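Local coordinates for protein monovalent Na+/H+ antiporter subunit A (Dietzia sp. DQ12-45-1b, PDB 7D3U) that probably serves as a membrane subunit of a multi-subunit Mrp complex that exchanges sodium ions for protons across the cell membrane, at residues 243-251 against 296-307; 381-389 against 492-500. All blocks are in the same frame, centred on the assembly; numbering follows the deposited sequence.

Interaction 1: residues 243-251 against 296-307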
loop_
_atom_site.group_PDB
_atom_site.type_symbol
_atom_site.label_atom_id
_atom_site.label_comp_id
_atom_site.label_asym_id
_atom_site.label_seq_id
_atom_site.Cartn_x
_atom_site.Cartn_y
_atom_site.Cartn_z
ATOM N N VAL B 243 -30.988 -25.914 13.604
ATOM C CA VAL B 243 -31.540 -26.770 12.566
ATOM C C VAL B 243 -32.994 -26.428 12.288
ATOM O O VAL B 243 -33.505 -26.746 11.209
ATOM C CB VAL B 243 -31.389 -28.249 12.952
ATOM C CG1 VAL B 243 -29.926 -28.593 13.153
ATOM C CG2 VAL B 243 -32.189 -28.554 14.195
ATOM N N LYS B 244 -33.678 -25.786 13.233
ATOM C CA LYS B 244 -35.015 -25.277 12.972
ATOM C C LYS B 244 -35.004 -23.892 12.350
ATOM O O LYS B 244 -36.051 -23.437 11.887
ATOM C CB LYS B 244 -35.839 -25.243 14.257
ATOM C CG LYS B 244 -36.141 -26.605 14.828
ATOM C CD LYS B 244 -36.517 -27.599 13.757
ATOM C CE LYS B 244 -36.960 -28.905 14.381
ATOM N NZ LYS B 244 -37.016 -29.993 13.374
ATOM N N ALA B 245 -33.858 -23.211 12.328
ATOM C CA ALA B 245 -33.786 -21.914 11.665
ATOM C C ALA B 245 -34.066 -22.053 10.176
ATOM O O ALA B 245 -34.866 -21.300 9.607
ATOM C CB ALA B 245 -32.418 -21.281 11.904
ATOM N N GLY B 246 -33.424 -23.025 9.527
ATOM C CA GLY B 246 -33.674 -23.246 8.114
ATOM C C GLY B 246 -35.105 -23.661 7.834
ATOM O O GLY B 246 -35.693 -23.263 6.825
ATOM N N ILE B 247 -35.694 -24.447 8.734
ATOM C CA ILE B 247 -37.061 -24.905 8.516
ATOM C C ILE B 247 -38.046 -23.762 8.717
ATOM O O ILE B 247 -39.035 -23.644 7.986
ATOM C CB ILE B 247 -37.371 -26.099 9.431
ATOM C CG1 ILE B 247 -36.500 -27.285 9.033
ATOM C CG2 ILE B 247 -38.837 -26.468 9.350
ATOM C CD1 ILE B 247 -36.880 -28.555 9.711
ATOM N N TYR B 248 -37.787 -22.889 9.690
ATOM C CA TYR B 248 -38.615 -21.701 9.837
ATOM C C TYR B 248 -38.471 -20.786 8.633
ATOM O O TYR B 248 -39.433 -20.128 8.228
ATOM C CB TYR B 248 -38.261 -20.944 11.115
ATOM C CG TYR B 248 -38.800 -19.534 11.115
ATOM C CD1 TYR B 248 -40.129 -19.282 11.412
ATOM C CD2 TYR B 248 -37.984 -18.456 10.801
ATOM C CE1 TYR B 248 -40.630 -18.001 11.403
ATOM C CE2 TYR B 248 -38.477 -17.171 10.790
ATOM C CZ TYR B 248 -39.801 -16.949 11.093
ATOM O OH TYR B 248 -40.299 -15.669 11.085
ATOM N N LEU B 249 -37.270 -20.714 8.057
ATOM C CA LEU B 249 -37.091 -19.903 6.859
ATOM C C LEU B 249 -37.866 -20.481 5.684
ATOM O O LEU B 249 -38.459 -19.735 4.896
ATOM C CB LEU B 249 -35.609 -19.788 6.515
ATOM C CG LEU B 249 -35.289 -18.770 5.426
ATOM C CD1 LEU B 249 -35.417 -17.369 5.981
ATOM C CD2 LEU B 249 -33.904 -19.003 4.861
ATOM N N LEU B 250 -37.873 -21.808 5.548
ATOM C CA LEU B 250 -38.653 -22.436 4.488
ATOM C C LEU B 250 -40.149 -22.296 4.732
ATOM O O LEU B 250 -40.930 -22.256 3.776
ATOM C CB LEU B 250 -38.276 -23.908 4.355
ATOM C CG LEU B 250 -36.843 -24.153 3.896
ATOM C CD1 LEU B 250 -36.624 -25.607 3.569
ATOM C CD2 LEU B 250 -36.522 -23.289 2.697
ATOM N N LEU B 251 -40.566 -22.228 5.996
ATOM C CA LEU B 251 -41.983 -22.072 6.303
ATOM C C LEU B 251 -42.444 -20.639 6.083
ATOM O O LEU B 251 -43.561 -20.409 5.609
ATOM C CB LEU B 251 -42.253 -22.501 7.744
ATOM C CG LEU B 251 -42.779 -23.919 7.943
ATOM C CD1 LEU B 251 -42.592 -24.356 9.381
ATOM C CD2 LEU B 251 -44.236 -23.991 7.554
ATOM N N THR B 296 -31.419 -36.575 13.439
ATOM C CA THR B 296 -31.880 -35.209 13.243
ATOM C C THR B 296 -31.816 -34.827 11.773
ATOM O O THR B 296 -32.709 -34.144 11.264
ATOM C CB THR B 296 -31.050 -34.241 14.083
ATOM O OG1 THR B 296 -31.140 -34.610 15.463
ATOM C CG2 THR B 296 -31.561 -32.824 13.919
ATOM N N ILE B 297 -30.773 -35.274 11.071
ATOM C CA ILE B 297 -30.675 -35.005 9.638
ATOM C C ILE B 297 -31.890 -35.564 8.909
ATOM O O ILE B 297 -32.523 -34.876 8.100
ATOM C CB ILE B 297 -29.367 -35.584 9.072
ATOM C CG1 ILE B 297 -28.178 -34.730 9.502
ATOM C CG2 ILE B 297 -29.434 -35.673 7.561
ATOM C CD1 ILE B 297 -26.887 -35.112 8.829
ATOM N N SER B 298 -32.249 -36.814 9.203
ATOM C CA SER B 298 -33.365 -37.446 8.508
ATOM C C SER B 298 -34.694 -36.799 8.880
ATOM O O SER B 298 -35.586 -36.672 8.034
ATOM C CB SER B 298 -33.392 -38.941 8.813
ATOM O OG SER B 298 -34.494 -39.565 8.185
ATOM N N GLN B 299 -34.849 -36.385 10.139
ATOM C CA GLN B 299 -36.088 -35.725 10.536
ATOM C C GLN B 299 -36.232 -34.369 9.854
ATOM O O GLN B 299 -37.314 -34.030 9.355
ATOM C CB GLN B 299 -36.145 -35.575 12.054
ATOM C CG GLN B 299 -36.177 -36.895 12.798
ATOM C CD GLN B 299 -37.262 -37.819 12.294
ATOM O OE1 GLN B 299 -38.436 -37.461 12.273
ATOM N NE2 GLN B 299 -36.871 -39.018 11.881
ATOM N N LEU B 300 -35.154 -33.582 9.814
ATOM C CA LEU B 300 -35.199 -32.321 9.085
ATOM C C LEU B 300 -35.443 -32.549 7.602
ATOM O O LEU B 300 -36.081 -31.720 6.948
ATOM C CB LEU B 300 -33.903 -31.538 9.285
ATOM C CG LEU B 300 -33.428 -31.265 10.711
ATOM C CD1 LEU B 300 -31.944 -30.961 10.704
ATOM C CD2 LEU B 300 -34.199 -30.136 11.356
ATOM N N GLY B 301 -34.953 -33.663 7.055
ATOM C CA GLY B 301 -35.238 -33.973 5.663
ATOM C C GLY B 301 -36.704 -34.270 5.424
ATOM O O GLY B 301 -37.300 -33.775 4.463
ATOM N N PHE B 302 -37.300 -35.096 6.286
ATOM C CA PHE B 302 -38.746 -35.290 6.270
ATOM C C PHE B 302 -39.472 -33.953 6.288
ATOM O O PHE B 302 -40.405 -33.720 5.507
ATOM C CB PHE B 302 -39.170 -36.124 7.477
ATOM C CG PHE B 302 -39.393 -37.569 7.173
ATOM C CD1 PHE B 302 -39.981 -37.960 5.988
ATOM C CD2 PHE B 302 -39.025 -38.540 8.086
ATOM C CE1 PHE B 302 -40.191 -39.293 5.715
ATOM C CE2 PHE B 302 -39.231 -39.873 7.820
ATOM C CZ PHE B 302 -39.818 -40.249 6.635
ATOM N N LEU B 303 -39.046 -33.061 7.182
ATOM C CA LEU B 303 -39.731 -31.785 7.351
ATOM C C LEU B 303 -39.621 -30.918 6.104
ATOM O O LEU B 303 -40.617 -30.345 5.649
ATOM C CB LEU B 303 -39.167 -31.056 8.565
ATOM C CG LEU B 303 -39.858 -31.486 9.852
ATOM C CD1 LEU B 303 -39.109 -31.004 11.074
ATOM C CD2 LEU B 303 -41.265 -30.958 9.840
ATOM N N VAL B 304 -38.423 -30.806 5.531
ATOM C CA VAL B 304 -38.266 -29.938 4.370
ATOM C C VAL B 304 -38.962 -30.547 3.161
ATOM O O VAL B 304 -39.437 -29.826 2.279
ATOM C CB VAL B 304 -36.782 -29.653 4.085
ATOM C CG1 VAL B 304 -36.199 -28.741 5.150
ATOM C CG2 VAL B 304 -36.003 -30.924 3.957
ATOM N N ALA B 305 -39.068 -31.876 3.110
ATOM C CA ALA B 305 -39.815 -32.502 2.026
ATOM C C ALA B 305 -41.301 -32.183 2.131
ATOM O O ALA B 305 -41.923 -31.738 1.155
ATOM C CB ALA B 305 -39.583 -34.011 2.031
ATOM N N THR B 306 -41.890 -32.391 3.311
ATOM C CA THR B 306 -43.310 -32.084 3.446
ATOM C C THR B 306 -43.575 -30.587 3.403
ATOM O O THR B 306 -44.729 -30.182 3.248
ATOM C CB THR B 306 -43.892 -32.659 4.734
ATOM O OG1 THR B 306 -45.226 -32.167 4.901
ATOM C CG2 THR B 306 -43.083 -32.221 5.922
ATOM N N ILE B 307 -42.541 -29.758 3.542
ATOM C CA ILE B 307 -42.700 -28.334 3.274
ATOM C C ILE B 307 -42.713 -28.078 1.774
ATOM O O ILE B 307 -43.564 -27.347 1.259
ATOM C CB ILE B 307 -41.590 -27.528 3.971
ATOM C CG1 ILE B 307 -41.925 -27.326 5.443
ATOM C CG2 ILE B 307 -41.398 -26.186 3.295
ATOM C CD1 ILE B 307 -40.798 -26.742 6.240
#
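Ile-247 of 243-251 is a knob in a hole formed by Leu-300, Leu-303, Val-304 and Ile-307 of 296-307; the segments run nearly parallel (6°), axes 10.3 Å apart. Its branching spreads the contact in two directions. CG1, opposite the carbonyl carbon about CA-CB (chi1 -65°), carries CD1 to Leu-300 CD2 (3.5 Å) and across Leu-303 CB (3.6 Å), while CG2 reaches Ile-307 CD1 (3.7 Å). Further apolar pairs extend the seam: the side chains of Val-243 and Leu-300 cross at about a right angle, with Val-243 CB against Leu-300 CD1 (3.6 Å), Leu-250 CD1 meets Val-304 CG1 (3.5 Å), and Leu-251 CG touches Ile-307 CD1 (3.8 Å). Branched aliphatic residues suit such an interlocking surface, which is held by shape and burial. Lys-244 brings a polar group into this apolar seam: its chain, bent at chi2 (-42°), carries NZ across the methyl ends of Leu-300 and Leu-303 (CD2 and CD1). The Lys-244 side chain also touches His-325 of helix 312-341, consistent with the row of buried lysines and histidines inside antiporter-like subunits of complex I. Around the two helices, Leu-250 packs on Trp-263 of helix 261-284, and Phe-302 against Ala-408, Ala-411 and Ala-412 of helix 402-423.

Interaction 2: residues 381-389 against 492-500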
loop_
_atom_site.group_PDB
_atom_site.type_symbol
_atom_site.label_atom_id
_atom_site.label_comp_id
_atom_site.label_asym_id
_atom_site.label_seq_id
_atom_site.Cartn_x
_atom_site.Cartn_y
_atom_site.Cartn_z
ATOM N N PHE B 381 -46.588 -40.131 16.092
ATOM C CA PHE B 381 -47.400 -40.928 15.178
ATOM C C PHE B 381 -48.407 -40.066 14.435
ATOM O O PHE B 381 -48.557 -40.187 13.214
ATOM C CB PHE B 381 -48.126 -42.033 15.934
ATOM C CG PHE B 381 -49.280 -42.618 15.176
ATOM C CD1 PHE B 381 -49.064 -43.414 14.066
ATOM C CD2 PHE B 381 -50.582 -42.362 15.565
ATOM C CE1 PHE B 381 -50.124 -43.950 13.366
ATOM C CE2 PHE B 381 -51.645 -42.898 14.869
ATOM C CZ PHE B 381 -51.415 -43.691 13.768
ATOM N N VAL B 382 -49.140 -39.218 15.159
ATOM C CA VAL B 382 -50.111 -38.351 14.503
ATOM C C VAL B 382 -49.401 -37.401 13.549
ATOM O O VAL B 382 -49.876 -37.142 12.437
ATOM C CB VAL B 382 -50.961 -37.601 15.545
ATOM C CG1 VAL B 382 -50.082 -36.841 16.519
ATOM C CG2 VAL B 382 -51.930 -36.664 14.858
ATOM N N SER B 383 -48.227 -36.911 13.942
ATOM C CA SER B 383 -47.465 -36.027 13.068
ATOM C C SER B 383 -46.953 -36.763 11.836
ATOM O O SER B 383 -46.977 -36.216 10.728
ATOM C CB SER B 383 -46.307 -35.409 13.845
ATOM O OG SER B 383 -45.534 -34.586 13.001
ATOM N N LYS B 384 -46.500 -38.006 11.998
ATOM C CA LYS B 384 -45.994 -38.753 10.853
ATOM C C LYS B 384 -47.120 -39.123 9.895
ATOM O O LYS B 384 -46.945 -39.066 8.672
ATOM C CB LYS B 384 -45.254 -40.004 11.322
ATOM C CG LYS B 384 -43.800 -39.759 11.683
ATOM C CD LYS B 384 -42.869 -40.315 10.624
ATOM C CE LYS B 384 -41.435 -40.357 11.123
ATOM N NZ LYS B 384 -40.929 -39.003 11.473
ATOM N N GLU B 385 -48.286 -39.495 10.423
ATOM C CA GLU B 385 -49.401 -39.798 9.537
ATOM C C GLU B 385 -49.940 -38.537 8.878
ATOM O O GLU B 385 -50.425 -38.595 7.745
ATOM C CB GLU B 385 -50.506 -40.542 10.293
ATOM C CG GLU B 385 -51.324 -39.698 11.245
ATOM C CD GLU B 385 -52.596 -40.399 11.688
ATOM O OE1 GLU B 385 -53.361 -39.807 12.477
ATOM O OE2 GLU B 385 -52.829 -41.543 11.248
ATOM N N TRP B 386 -49.827 -37.385 9.545
ATOM C CA TRP B 386 -50.158 -36.127 8.888
ATOM C C TRP B 386 -49.185 -35.828 7.756
ATOM O O TRP B 386 -49.592 -35.378 6.680
ATOM C CB TRP B 386 -50.162 -34.990 9.907
ATOM C CG TRP B 386 -51.528 -34.522 10.254
ATOM C CD1 TRP B 386 -52.307 -34.960 11.280
ATOM C CD2 TRP B 386 -52.287 -33.524 9.569
ATOM N NE1 TRP B 386 -53.507 -34.294 11.279
ATOM C CE2 TRP B 386 -53.518 -33.405 10.238
ATOM C CE3 TRP B 386 -52.044 -32.717 8.456
ATOM C CZ2 TRP B 386 -54.505 -32.514 9.829
ATOM C CZ3 TRP B 386 -53.023 -31.834 8.053
ATOM C CH2 TRP B 386 -54.238 -31.737 8.738
ATOM N N MET B 387 -47.894 -36.075 7.982
ATOM C CA MET B 387 -46.907 -35.891 6.924
ATOM C C MET B 387 -47.192 -36.806 5.741
ATOM O O MET B 387 -47.060 -36.397 4.583
ATOM C CB MET B 387 -45.506 -36.149 7.471
ATOM C CG MET B 387 -44.406 -35.972 6.454
ATOM S SD MET B 387 -42.814 -35.772 7.263
ATOM C CE MET B 387 -43.270 -34.650 8.577
ATOM N N PHE B 388 -47.580 -38.050 6.015
ATOM C CA PHE B 388 -47.906 -38.976 4.935
ATOM C C PHE B 388 -49.157 -38.535 4.187
ATOM O O PHE B 388 -49.203 -38.598 2.954
ATOM C CB PHE B 388 -48.079 -40.387 5.489
ATOM C CG PHE B 388 -46.811 -40.988 6.012
ATOM C CD1 PHE B 388 -45.599 -40.711 5.409
ATOM C CD2 PHE B 388 -46.830 -41.834 7.107
ATOM C CE1 PHE B 388 -44.430 -41.261 5.888
ATOM C CE2 PHE B 388 -45.664 -42.388 7.589
ATOM C CZ PHE B 388 -44.463 -42.101 6.978
ATOM N N LYS B 389 -50.185 -38.093 4.916
ATOM C CA LYS B 389 -51.383 -37.561 4.277
ATOM C C LYS B 389 -51.061 -36.350 3.413
ATOM O O LYS B 389 -51.682 -36.150 2.362
ATOM C CB LYS B 389 -52.416 -37.206 5.348
ATOM C CG LYS B 389 -53.353 -36.064 5.007
ATOM C CD LYS B 389 -54.309 -35.802 6.159
ATOM C CE LYS B 389 -55.042 -34.485 5.991
ATOM N NZ LYS B 389 -55.749 -34.410 4.686
ATOM N N TYR B 492 -56.050 -24.561 6.499
ATOM C CA TYR B 492 -56.507 -25.944 6.497
ATOM C C TYR B 492 -57.073 -26.298 7.862
ATOM O O TYR B 492 -56.419 -26.076 8.884
ATOM C CB TYR B 492 -55.365 -26.899 6.136
ATOM C CG TYR B 492 -55.829 -28.258 5.675
ATOM C CD1 TYR B 492 -56.259 -28.459 4.372
ATOM C CD2 TYR B 492 -55.835 -29.341 6.541
ATOM C CE1 TYR B 492 -56.682 -29.702 3.944
ATOM C CE2 TYR B 492 -56.258 -30.587 6.122
ATOM C CZ TYR B 492 -56.679 -30.761 4.823
ATOM O OH TYR B 492 -57.102 -32.000 4.399
ATOM N N GLU B 493 -58.287 -26.845 7.872
ATOM C CA GLU B 493 -58.904 -27.310 9.107
ATOM C C GLU B 493 -58.137 -28.513 9.639
ATOM O O GLU B 493 -58.216 -29.608 9.073
ATOM C CB GLU B 493 -60.376 -27.658 8.870
ATOM C CG GLU B 493 -61.140 -28.089 10.114
ATOM C CD GLU B 493 -62.601 -28.376 9.841
ATOM O OE1 GLU B 493 -63.019 -28.279 8.670
ATOM O OE2 GLU B 493 -63.332 -28.704 10.799
ATOM N N ALA B 494 -57.397 -28.321 10.725
ATOM C CA ALA B 494 -56.496 -29.336 11.248
ATOM C C ALA B 494 -57.109 -30.054 12.442
ATOM O O ALA B 494 -57.850 -29.466 13.233
ATOM C CB ALA B 494 -55.162 -28.711 11.656
ATOM N N ASP B 495 -56.780 -31.338 12.569
ATOM C CA ASP B 495 -57.200 -32.125 13.723
ATOM C C ASP B 495 -56.180 -33.227 13.960
ATOM O O ASP B 495 -55.828 -33.960 13.031
ATOM C CB ASP B 495 -58.600 -32.714 13.520
ATOM C CG ASP B 495 -58.700 -33.567 12.275
ATOM O OD1 ASP B 495 -58.058 -33.219 11.263
ATOM O OD2 ASP B 495 -59.422 -34.585 12.309
ATOM N N PHE B 496 -55.706 -33.334 15.197
ATOM C CA PHE B 496 -54.725 -34.336 15.607
ATOM C C PHE B 496 -55.399 -35.212 16.657
ATOM O O PHE B 496 -55.363 -34.902 17.850
ATOM C CB PHE B 496 -53.462 -33.677 16.155
ATOM C CG PHE B 496 -52.987 -32.505 15.348
ATOM C CD1 PHE B 496 -52.830 -32.605 13.978
ATOM C CD2 PHE B 496 -52.699 -31.299 15.960
ATOM C CE1 PHE B 496 -52.393 -31.527 13.238
ATOM C CE2 PHE B 496 -52.262 -30.219 15.224
ATOM C CZ PHE B 496 -52.110 -30.333 13.861
ATOM N N GLY B 497 -56.012 -36.308 16.218
ATOM C CA GLY B 497 -56.826 -37.087 17.129
ATOM C C GLY B 497 -56.649 -38.591 17.079
ATOM O O GLY B 497 -57.333 -39.310 17.812
ATOM N N LEU B 498 -55.747 -39.080 16.226
ATOM C CA LEU B 498 -55.494 -40.515 16.088
ATOM C C LEU B 498 -56.755 -41.275 15.688
ATOM O O LEU B 498 -56.949 -42.423 16.092
ATOM C CB LEU B 498 -54.912 -41.113 17.373
ATOM C CG LEU B 498 -53.452 -40.859 17.748
ATOM C CD1 LEU B 498 -53.240 -39.435 18.209
ATOM C CD2 LEU B 498 -53.044 -41.829 18.836
ATOM N N TRP B 499 -57.623 -40.634 14.908
ATOM C CA TRP B 499 -58.888 -41.252 14.531
ATOM C C TRP B 499 -58.645 -42.556 13.782
ATOM O O TRP B 499 -57.711 -42.671 12.985
ATOM C CB TRP B 499 -59.709 -40.291 13.670
ATOM C CG TRP B 499 -59.188 -40.121 12.274
ATOM C CD1 TRP B 499 -59.512 -40.870 11.181
ATOM C CD2 TRP B 499 -58.251 -39.138 11.822
ATOM N NE1 TRP B 499 -58.833 -40.417 10.078
ATOM C CE2 TRP B 499 -58.052 -39.353 10.444
ATOM C CE3 TRP B 499 -57.559 -38.097 12.448
ATOM C CZ2 TRP B 499 -57.192 -38.567 9.682
ATOM C CZ3 TRP B 499 -56.705 -37.318 11.689
ATOM C CH2 TRP B 499 -56.529 -37.556 10.322
ATOM N N HIS B 500 -59.491 -43.546 14.048
ATOM C CA HIS B 500 -59.368 -44.846 13.392
ATOM C C HIS B 500 -60.192 -44.904 12.111
ATOM O O HIS B 500 -60.984 -45.818 11.893
ATOM C CB HIS B 500 -59.768 -45.957 14.354
ATOM C CG HIS B 500 -59.109 -47.268 14.062
ATOM N ND1 HIS B 500 -59.434 -48.430 14.730
ATOM C CD2 HIS B 500 -58.143 -47.601 13.175
ATOM C CE1 HIS B 500 -58.696 -49.422 14.266
ATOM N NE2 HIS B 500 -57.903 -48.947 13.322
#
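The latter half of a broken membrane helix, 379-391, is wrapped on one flank by the loop ahead of helix 504-520, with Trp-386 at the centre of an aromatic cluster with Tyr-492 and Phe-496. Its indole NE1 donates to the backbone O of Asp-495 (2.9 Å, 157° at the hydrogen); the oxygen lies in the ring plane, whereas the nitrogen sits 40° out of the carbonyl plane. Phe-496 makes a T-shaped contact, its edge directed at the indole face with CE1 3.5 Å above the ring plane, offset toward the rim. Tyr-492 meets the indole rim to rim, planes nearly perpendicular, with CE2 3.5 Å from Trp-386 CH2. Tryptophan suits the site by offering both a broad apolar surface and one N-H for a loop carbonyl. Lys-389, extended as far as CE and turned at chi4 (55°), hydrogen-bonds through NZ to Tyr-492 OH (2.8 Å), its CE passing over the indole face opposite Phe-496. Toward the start of the helix, Val-382 CG2 rests on Phe-496 CB (3.6 Å), and Leu-498 CG abuts the Phe-381 ring edge at CD2 (3.9 Å). Helix 504-520 takes up the covering, touching Phe-381 and Lys-389. A membrane helix interrupted midway, as between 362-373 and 379-391, is a hallmark of the antiporter-like fold shared with complex I.

How the interactions relate
Following the chain from the N terminus, interaction 1 comes first: helix 243-252, the second half of a membrane helix interrupted after 231-240, leads through helix 261-284 into helix 288-308, and the contact closes that excursion. Interaction 2 follows in series, neither nested in the first nor crossing it. It closes a longer stretch containing helices 402-423, 457-471 and 477-484, and joins the loop 492-500 to the second interrupted helix. The two centres lie 18 Å apart, and their segments also meet directly: Gln-299 OE1 accepts a hydrogen bond from Lys-384 NZ, and Phe-302 and Thr-306 pack against Met-387. Helix 288-308 thereby bridges the two broken helices inside the antiporter-like domain.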